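Local coordinates for protein FOKI restriction endonuclease (Planomicrobium okeanokoites, PDB 2FOK) that cleaves double-stranded DNA as a type IIS restriction endonuclease, using a metal-dependent nuclease domain that cuts at a distance from the sequence bound by its recognition domain, at residues 34-38 and 39-43; 140-143 and 144-147; 56-59 and 60-63; 26-29 and 30-33. All coordinates share one frame; numbering follows the deposited sequence.

Contact 1: residues 34-38 and 39-43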
loop_
_atom_site.group_PDB
_atom_site.type_symbol
_atom_site.label_atom_id
_atom_site.label_comp_id
_atom_site.label_asym_id
_atom_site.label_seq_id
_atom_site.Cartn_x
_atom_site.Cartn_y
_atom_site.Cartn_z
ATOM N N HIS A 34 6.204 -22.228 26.136
ATOM C CA HIS A 34 6.086 -21.216 27.176
ATOM C C HIS A 34 7.156 -21.452 28.233
ATOM O O HIS A 34 7.838 -20.520 28.680
ATOM C CB HIS A 34 4.698 -21.271 27.821
ATOM C CG HIS A 34 4.617 -20.548 29.128
ATOM N ND1 HIS A 34 4.207 -19.234 29.230
ATOM C CD2 HIS A 34 4.933 -20.942 30.385
ATOM C CE1 HIS A 34 4.277 -18.850 30.494
ATOM N NE2 HIS A 34 4.715 -19.867 31.215
ATOM N N ASN A 35 7.297 -22.710 28.627
ATOM C CA ASN A 35 8.281 -23.086 29.630
ATOM C C ASN A 35 9.683 -23.027 29.043
ATOM O O ASN A 35 10.606 -22.522 29.680
ATOM C CB ASN A 35 7.994 -24.496 30.138
ATOM C CG ASN A 35 6.944 -24.513 31.215
ATOM O OD1 ASN A 35 6.725 -23.510 31.898
ATOM N ND2 ASN A 35 6.284 -25.651 31.378
ATOM N N GLU A 36 9.833 -23.543 27.826
ATOM C CA GLU A 36 11.123 -23.549 27.142
ATOM C C GLU A 36 11.663 -22.133 27.053
ATOM O O GLU A 36 12.833 -21.887 27.354
ATOM C CB GLU A 36 10.969 -24.137 25.733
ATOM C CG GLU A 36 12.046 -23.733 24.724
ATOM C CD GLU A 36 11.599 -23.934 23.270
ATOM O OE1 GLU A 36 10.653 -24.708 23.017
ATOM O OE2 GLU A 36 12.194 -23.314 22.371
ATOM N N VAL A 37 10.802 -21.203 26.653
ATOM C CA VAL A 37 11.196 -19.803 26.511
ATOM C C VAL A 37 11.582 -19.170 27.841
ATOM O O VAL A 37 12.716 -18.729 28.021
ATOM C CB VAL A 37 10.066 -18.953 25.863
ATOM C CG1 VAL A 37 10.377 -17.451 26.015
ATOM C CG2 VAL A 37 9.924 -19.316 24.382
ATOM N N LYS A 38 10.638 -19.133 28.773
ATOM C CA LYS A 38 10.879 -18.536 30.078
ATOM C C LYS A 38 11.878 -19.295 30.952
ATOM O O LYS A 38 12.484 -18.706 31.845
ATOM C CB LYS A 38 9.555 -18.396 30.828
ATOM C CG LYS A 38 9.240 -19.544 31.772
ATOM C CD LYS A 38 8.600 -19.044 33.056
ATOM C CE LYS A 38 8.203 -20.206 33.943
ATOM N NZ LYS A 38 8.670 -21.505 33.371
ATOM N N ASN A 39 12.046 -20.591 30.699
ATOM C CA ASN A 39 12.951 -21.410 31.503
ATOM C C ASN A 39 14.313 -21.681 30.874
ATOM O O ASN A 39 15.196 -22.246 31.530
ATOM C CB ASN A 39 12.297 -22.758 31.830
ATOM C CG ASN A 39 11.456 -22.718 33.091
ATOM O OD1 ASN A 39 11.336 -21.683 33.745
ATOM N ND2 ASN A 39 10.867 -23.853 33.439
ATOM N N ILE A 40 14.501 -21.284 29.619
ATOM C CA ILE A 40 15.770 -21.548 28.963
ATOM C C ILE A 40 16.280 -20.460 28.029
ATOM O O ILE A 40 17.416 -20.003 28.165
ATOM C CB ILE A 40 15.688 -22.866 28.183
ATOM C CG1 ILE A 40 15.651 -24.040 29.170
ATOM C CG2 ILE A 40 16.865 -22.983 27.227
ATOM C CD1 ILE A 40 14.763 -25.192 28.735
ATOM N N LYS A 41 15.442 -20.054 27.079
ATOM C CA LYS A 41 15.807 -19.034 26.099
ATOM C C LYS A 41 16.113 -17.661 26.667
ATOM O O LYS A 41 17.108 -17.040 26.299
ATOM C CB LYS A 41 14.691 -18.882 25.069
ATOM C CG LYS A 41 14.544 -20.065 24.151
ATOM C CD LYS A 41 15.541 -20.008 23.011
ATOM C CE LYS A 41 15.338 -21.191 22.083
ATOM N NZ LYS A 41 13.930 -21.660 22.187
ATOM N N ILE A 42 15.240 -17.184 27.548
ATOM C CA ILE A 42 15.383 -15.858 28.145
ATOM C C ILE A 42 16.580 -15.724 29.088
ATOM O O ILE A 42 17.417 -14.843 28.905
ATOM C CB ILE A 42 14.066 -15.447 28.869
ATOM C CG1 ILE A 42 13.003 -15.096 27.821
ATOM C CG2 ILE A 42 14.302 -14.251 29.779
ATOM C CD1 ILE A 42 11.722 -14.548 28.393
ATOM N N PRO A 43 16.689 -16.602 30.097
ATOM C CA PRO A 43 17.839 -16.467 30.994
ATOM C C PRO A 43 19.160 -16.637 30.242
ATOM O O PRO A 43 20.217 -16.220 30.717
ATOM C CB PRO A 43 17.620 -17.562 32.043
ATOM C CG PRO A 43 16.660 -18.519 31.428
ATOM C CD PRO A 43 15.821 -17.736 30.463
#
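Lys41 reaches back along helix 32-45 to Glu36, five residues earlier, across a widened, pi-type turn. Its CB rests 3.6 Å from Val37 O, and CG lies 4.1 Å from Val37 CA, beside the previous turn of backbone. The chain turns about CB-CG (chi2 -82°) and again about CD-CE (chi4 26°), which brings the tip round to the carboxylate: CE is 3.8 Å from Glu36 OE2, and NZ forms a salt bridge with that same oxygen, modelled at a doubtfully short 2.4 Å. The five-residue spacing fits the backbone. Lys41 N bonds to Glu36 O in the carbonyl plane, and Ile42 N bonds to Val37 O at 3.0 Å and 169°, nearly straight; both span five residues instead of the usual four. Beside the salt bridge along the helix, Val37 CG1 packs 4.0 Å from Ile42 CG1. On another face of the helix Lys38 NZ holds two amide oxygens, Asn35 OD1 and Asn39 OD1, the latter approached from above its carbonyl plane at 2.7 Å. Pro43 has no N-H to give, and the helix kinks there. Arg22 also pairs with Glu36 OE2, so this one carboxylate probably balances two cations, and its charged form is likely to be favoured.

Contact 2: residues 140-143 and 144-147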
loop_
_atom_site.group_PDB
_atom_site.type_symbol
_atom_site.label_atom_id
_atom_site.label_comp_id
_atom_site.label_asym_id
_atom_site.label_seq_id
_atom_site.Cartn_x
_atom_site.Cartn_y
_atom_site.Cartn_z
ATOM N N LYS A 140 -2.552 -26.159 21.453
ATOM C CA LYS A 140 -2.494 -27.591 21.776
ATOM C C LYS A 140 -2.596 -28.516 20.563
ATOM O O LYS A 140 -2.280 -29.711 20.648
ATOM C CB LYS A 140 -3.596 -27.950 22.771
ATOM C CG LYS A 140 -4.847 -27.099 22.648
ATOM C CD LYS A 140 -5.551 -26.923 23.992
ATOM C CE LYS A 140 -4.776 -25.998 24.926
ATOM N NZ LYS A 140 -3.595 -25.400 24.255
ATOM N N SER A 141 -3.031 -27.960 19.436
ATOM C CA SER A 141 -3.190 -28.717 18.196
ATOM C C SER A 141 -1.930 -29.487 17.794
ATOM O O SER A 141 -0.820 -28.978 17.889
ATOM C CB SER A 141 -3.575 -27.772 17.063
ATOM O OG SER A 141 -2.477 -26.932 16.735
ATOM N N ALA A 142 -2.105 -30.720 17.339
ATOM C CA ALA A 142 -0.963 -31.521 16.920
ATOM C C ALA A 142 -0.404 -30.918 15.639
ATOM O O ALA A 142 -1.157 -30.422 14.796
ATOM C CB ALA A 142 -1.394 -32.961 16.677
ATOM N N ASP A 143 0.916 -30.943 15.500
ATOM C CA ASP A 143 1.571 -30.409 14.310
ATOM C C ASP A 143 1.217 -31.244 13.081
ATOM O O ASP A 143 1.328 -32.465 13.113
ATOM C CB ASP A 143 3.084 -30.446 14.479
ATOM C CG ASP A 143 3.607 -29.337 15.352
ATOM O OD1 ASP A 143 2.799 -28.593 15.949
ATOM O OD2 ASP A 143 4.848 -29.220 15.441
ATOM N N GLY A 144 0.814 -30.581 12.001
ATOM C CA GLY A 144 0.479 -31.282 10.775
ATOM C C GLY A 144 -0.850 -32.010 10.799
ATOM O O GLY A 144 -1.255 -32.632 9.813
ATOM N N SER A 145 -1.539 -31.950 11.930
ATOM C CA SER A 145 -2.823 -32.622 12.031
ATOM C C SER A 145 -3.839 -31.952 11.110
ATOM O O SER A 145 -3.578 -30.888 10.549
ATOM C CB SER A 145 -3.318 -32.590 13.479
ATOM O OG SER A 145 -3.447 -31.257 13.939
ATOM N N ALA A 146 -4.993 -32.597 10.944
ATOM C CA ALA A 146 -6.065 -32.070 10.109
ATOM C C ALA A 146 -6.856 -31.041 10.898
ATOM O O ALA A 146 -7.547 -30.205 10.316
ATOM C CB ALA A 146 -6.984 -33.186 9.673
ATOM N N ILE A 147 -6.758 -31.118 12.225
ATOM C CA ILE A 147 -7.468 -30.195 13.099
ATOM C C ILE A 147 -6.766 -28.836 13.167
ATOM O O ILE A 147 -7.420 -27.793 13.175
ATOM C CB ILE A 147 -7.627 -30.791 14.512
ATOM C CG1 ILE A 147 -8.796 -30.111 15.221
ATOM C CG2 ILE A 147 -6.330 -30.665 15.297
ATOM C CD1 ILE A 147 -8.394 -29.236 16.402
#
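From Ala142 to Ser145 the backbone folds into a type II beta turn, closed by Ser145 N bonding to Ala142 O at 3.3 Å with an N-H...O angle of 158°. Gly144 takes the third place of the turn with a positive phi of 75°, a conformation in which a CB would run into Asp143 O. The turn leads straight into an N-cap: Ser145 stands just before helix 146-157, and its hydroxyl is used twice. OG donates to Ala142 O at 2.6 Å and accepts from Glu148 N in the first turn of the helix. A chi1 of 59° sets OG between its own backbone N and carbonyl carbon, where both partners can be met. The two donors of Ser145 reach Ala142 O from the same face of its carbonyl plane, N from well above it and OG less steeply, so a single oxygen ties the turn and the cap together. Without the hydroxyl, as with an alanine here, Glu148 N would probably lose its cap and Ala142 O its second donor. Asp143 turns its carboxylate to Lys21, and Ser141 OG bonds back to Tyr138 O in the preceding helix. Methylene and methyl add a little apolar packing: Ala142 CB lies 3.8 Å from Ser145 CB, and Ser141 CB comes within 4.4 Å of Ile147 CG2.

Contact 3: residues 56-59 and 60-63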
loop_
_atom_site.group_PDB
_atom_site.type_symbol
_atom_site.label_atom_id
_atom_site.label_comp_id
_atom_site.label_asym_id
_atom_site.label_seq_id
_atom_site.Cartn_x
_atom_site.Cartn_y
_atom_site.Cartn_z
ATOM N N VAL A 56 10.897 -13.254 32.787
ATOM C CA VAL A 56 10.525 -14.597 33.227
ATOM C C VAL A 56 9.423 -14.463 34.276
ATOM O O VAL A 56 8.490 -15.263 34.323
ATOM C CB VAL A 56 11.739 -15.399 33.821
ATOM C CG1 VAL A 56 13.020 -15.077 33.054
ATOM C CG2 VAL A 56 11.907 -15.107 35.301
ATOM N N ALA A 57 9.525 -13.423 35.096
ATOM C CA ALA A 57 8.535 -13.177 36.131
ATOM C C ALA A 57 7.189 -12.963 35.470
ATOM O O ALA A 57 6.190 -13.549 35.883
ATOM C CB ALA A 57 8.920 -11.936 36.953
ATOM N N ILE A 58 7.167 -12.119 34.440
ATOM C CA ILE A 58 5.933 -11.817 33.730
ATOM C C ILE A 58 5.357 -13.079 33.098
ATOM O O ILE A 58 4.140 -13.233 33.011
ATOM C CB ILE A 58 6.167 -10.718 32.659
ATOM C CG1 ILE A 58 5.579 -9.395 33.153
ATOM C CG2 ILE A 58 5.524 -11.095 31.327
ATOM C CD1 ILE A 58 4.108 -9.226 32.833
ATOM N N MET A 59 6.231 -13.986 32.667
ATOM C CA MET A 59 5.787 -15.234 32.062
ATOM C C MET A 59 5.378 -16.204 33.148
ATOM O O MET A 59 4.817 -17.270 32.876
ATOM C CB MET A 59 6.906 -15.847 31.225
ATOM C CG MET A 59 7.296 -14.981 30.045
ATOM S SD MET A 59 8.130 -15.885 28.760
ATOM C CE MET A 59 7.028 -17.264 28.494
ATOM N N ASN A 60 5.658 -15.824 34.387
ATOM C CA ASN A 60 5.335 -16.667 35.524
ATOM C C ASN A 60 3.954 -16.468 36.130
ATOM O O ASN A 60 3.505 -17.322 36.890
ATOM C CB ASN A 60 6.391 -16.510 36.621
ATOM C CG ASN A 60 6.636 -17.807 37.362
ATOM O OD1 ASN A 60 6.774 -18.865 36.744
ATOM N ND2 ASN A 60 6.674 -17.739 38.691
ATOM N N GLN A 61 3.281 -15.363 35.801
ATOM C CA GLN A 61 1.946 -15.085 36.347
ATOM C C GLN A 61 0.943 -16.185 35.995
ATOM O O GLN A 61 1.143 -16.932 35.044
ATOM C CB GLN A 61 1.424 -13.734 35.846
ATOM C CG GLN A 61 2.398 -12.955 34.989
ATOM C CD GLN A 61 1.693 -12.088 33.943
ATOM O OE1 GLN A 61 0.825 -11.267 34.268
ATOM N NE2 GLN A 61 2.065 -12.274 32.678
ATOM N N HIS A 62 -0.129 -16.286 36.774
ATOM C CA HIS A 62 -1.153 -17.310 36.555
ATOM C C HIS A 62 -1.966 -16.982 35.308
ATOM O O HIS A 62 -2.129 -17.814 34.416
ATOM C CB HIS A 62 -2.078 -17.393 37.775
ATOM C CG HIS A 62 -3.181 -18.397 37.636
ATOM N ND1 HIS A 62 -4.512 -18.041 37.582
ATOM C CD2 HIS A 62 -3.152 -19.749 37.570
ATOM C CE1 HIS A 62 -5.255 -19.129 37.491
ATOM N NE2 HIS A 62 -4.455 -20.180 37.482
ATOM N N ASP A 63 -2.489 -15.762 35.268
ATOM C CA ASP A 63 -3.267 -15.275 34.140
ATOM C C ASP A 63 -2.311 -14.393 33.363
ATOM O O ASP A 63 -2.021 -13.269 33.757
ATOM C CB ASP A 63 -4.471 -14.474 34.640
ATOM C CG ASP A 63 -5.480 -15.345 35.370
ATOM O OD1 ASP A 63 -5.671 -16.507 34.956
ATOM O OD2 ASP A 63 -6.076 -14.874 36.360
#
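Gln61 folds back against the last turn of helix 49-60 and lays its side chain alongside that of Ile58, the two pointing the same way. This is the tight part of the contact. Gln61 NE2 hydrogen-bonds to Ile58 O, but the modelled 2.3 Å is too short to be taken at face value, and the position of that oxygen is itself less sure. Ile58 CD1 and CG2 lie on one side of the amide nitrogen, 3.7 and 3.9 Å from Gln61 NE2. To bring the amide here Gln61 adopts a nearly eclipsed first torsion (chi1 -3°), which points to strain or to uncertainty in the model. The backbone of Gln61 has already left helical values, with psi at 158°. Its NE2 also bonds to Ile65 O, which ties the side chain to the approach to strand 66-67; the Ile58 end is less sure.

The other side is looser and faces solvent. There Asn60 N bonds to Ala57 O at 2.8 Å, coming from well above the carbonyl plane at a bent 140°. Asn60 CB lies 3.1 Å from Ala57 O, to one side of it, while the side chains of Ala57 and Asn60 are largely exposed. Met59 turns inward against His34 and Lys38 of helix 32-45, Val56 meets Ile42 of that helix, and Tyr66 of strand 66-67 packs against Ile58, Met59 and Gln61.

Contact 4: residues 26-29 and 30-33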
loop_
_atom_site.group_PDB
_atom_site.type_symbol
_atom_site.label_atom_id
_atom_site.label_comp_id
_atom_site.label_asym_id
_atom_site.label_seq_id
_atom_site.Cartn_x
_atom_site.Cartn_y
_atom_site.Cartn_z
ATOM N N VAL A 26 3.112 -19.134 23.519
ATOM C CA VAL A 26 3.794 -18.421 24.592
ATOM C C VAL A 26 2.774 -17.727 25.493
ATOM O O VAL A 26 3.077 -17.350 26.626
ATOM C CB VAL A 26 4.804 -17.410 23.970
ATOM C CG1 VAL A 26 4.754 -16.070 24.680
ATOM C CG2 VAL A 26 6.207 -18.012 24.006
ATOM N N PHE A 27 1.555 -17.574 24.990
ATOM C CA PHE A 27 0.493 -16.954 25.780
ATOM C C PHE A 27 -0.318 -18.051 26.482
ATOM O O PHE A 27 -1.248 -17.764 27.231
ATOM C CB PHE A 27 -0.439 -16.135 24.882
ATOM C CG PHE A 27 0.234 -15.004 24.170
ATOM C CD1 PHE A 27 1.105 -15.252 23.114
ATOM C CD2 PHE A 27 -0.070 -13.686 24.491
ATOM C CE1 PHE A 27 1.653 -14.215 22.382
ATOM C CE2 PHE A 27 0.473 -12.636 23.768
ATOM C CZ PHE A 27 1.334 -12.900 22.708
ATOM N N ASP A 28 0.043 -19.305 26.212
ATOM C CA ASP A 28 -0.611 -20.482 26.792
ATOM C C ASP A 28 0.290 -21.040 27.897
ATOM O O ASP A 28 1.335 -21.596 27.615
ATOM C CB ASP A 28 -0.830 -21.536 25.698
ATOM C CG ASP A 28 -1.308 -22.867 26.247
ATOM O OD1 ASP A 28 -1.102 -23.133 27.446
ATOM O OD2 ASP A 28 -1.893 -23.656 25.474
ATOM N N ARG A 29 -0.141 -20.899 29.147
ATOM C CA ARG A 29 0.623 -21.336 30.315
ATOM C C ARG A 29 0.984 -22.813 30.395
ATOM O O ARG A 29 1.972 -23.177 31.037
ATOM C CB ARG A 29 -0.113 -20.934 31.597
ATOM C CG ARG A 29 -1.493 -21.567 31.756
ATOM C CD ARG A 29 -2.035 -21.367 33.179
ATOM N NE ARG A 29 -3.469 -21.641 33.284
ATOM C CZ ARG A 29 -4.390 -20.722 33.570
ATOM N NH1 ARG A 29 -4.036 -19.460 33.785
ATOM N NH2 ARG A 29 -5.670 -21.064 33.646
ATOM N N ASN A 30 0.201 -23.661 29.739
ATOM C CA ASN A 30 0.451 -25.096 29.769
ATOM C C ASN A 30 1.074 -25.667 28.500
ATOM O O ASN A 30 0.822 -26.822 28.151
ATOM C CB ASN A 30 -0.850 -25.831 30.077
ATOM C CG ASN A 30 -1.399 -25.486 31.446
ATOM O OD1 ASN A 30 -0.674 -25.532 32.445
ATOM N ND2 ASN A 30 -2.682 -25.133 31.506
ATOM N N SER A 31 1.877 -24.873 27.796
ATOM C CA SER A 31 2.522 -25.371 26.587
ATOM C C SER A 31 4.011 -25.535 26.858
ATOM O O SER A 31 4.540 -24.945 27.801
ATOM C CB SER A 31 2.307 -24.410 25.411
ATOM O OG SER A 31 2.775 -23.113 25.720
ATOM N N LYS A 32 4.673 -26.343 26.033
ATOM C CA LYS A 32 6.107 -26.591 26.170
ATOM C C LYS A 32 6.944 -25.344 25.899
ATOM O O LYS A 32 7.860 -25.016 26.660
ATOM C CB LYS A 32 6.554 -27.695 25.207
ATOM C CG LYS A 32 5.524 -28.774 24.961
ATOM C CD LYS A 32 6.184 -30.141 24.880
ATOM C CE LYS A 32 5.434 -31.171 25.727
ATOM N NZ LYS A 32 5.212 -32.458 24.999
ATOM N N VAL A 33 6.625 -24.665 24.802
ATOM C CA VAL A 33 7.344 -23.467 24.386
ATOM C C VAL A 33 7.334 -22.385 25.451
ATOM O O VAL A 33 8.340 -21.709 25.654
ATOM C CB VAL A 33 6.751 -22.902 23.068
ATOM C CG1 VAL A 33 7.439 -21.589 22.687
ATOM C CG2 VAL A 33 6.919 -23.922 21.953
HETATM O O HOH W 1 -0.937 -26.213 26.216
#
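Asp28 OD1 accepts from Asn30 N at 2.7 Å, closing an Asx turn just ahead of helix 32-45. The bond meets the oxygen nearly along its C-O axis, at an N-H...O angle of 139°. With CG anti to the backbone N (chi1 171°), the carboxylate swings toward the following residues, where OD1 meets Asn30 N. A type I beta turn runs through the same residues, closed by a weak bond from Ser31 N to Asp28 O at 3.3 Å. Asp28 OD2 is well supplied: it pairs with Lys140 NZ, bonds to Ser139 OG, and accepts at 2.8 Å from a water that also donates weakly to Asn30 O. Replaced by an alanine, Asp28 would probably leave Asn30 N without its acceptor and Lys140 without its countercharge. Ser31, at the N-cap, sends OG to Gln25 O, and Ser31 OG lies 2.8 Å from Asp28 O; Arg29 NH1 bonds to His62 O, and Val26 O accepts from Tyr66 OH. Val26 CG2 packs 4.0 Å from Val33 CG1, the two side chains crossing at about a right angle. The turn joins helices 17-24 and 32-45: Val26 packs on helix 87-91, Phe27 on strand 128-131, and Asp28 and Ser31 on helix 133-140.

Contacts 4, 1 and 3 follow one another through helices 32-45 and 49-60 and form one cluster, with centres 10 to 12 Å apart. Contacts 4 and 1 share helix 32-45, where Val37 CG2 meets Val26 CG2 at 4.0 Å; contacts 1 and 3 join between helices, with Ile42 CG2 3.6 Å from Val56 CG1. The 60-63 loop reaches contact 4 through His62 O and Arg29 NH1, 2.6 Å apart. Contact 2 stands aside, its centre about 23 Å from that of contact 1 and about 16 Å from that of contact 4, yet Lys140 NZ reaches Asp28 OD2 of contact 4 at 2.7 Å. All four lie in the recognition part of the protein, apart from the PD-(D/E)XK cleavage domain.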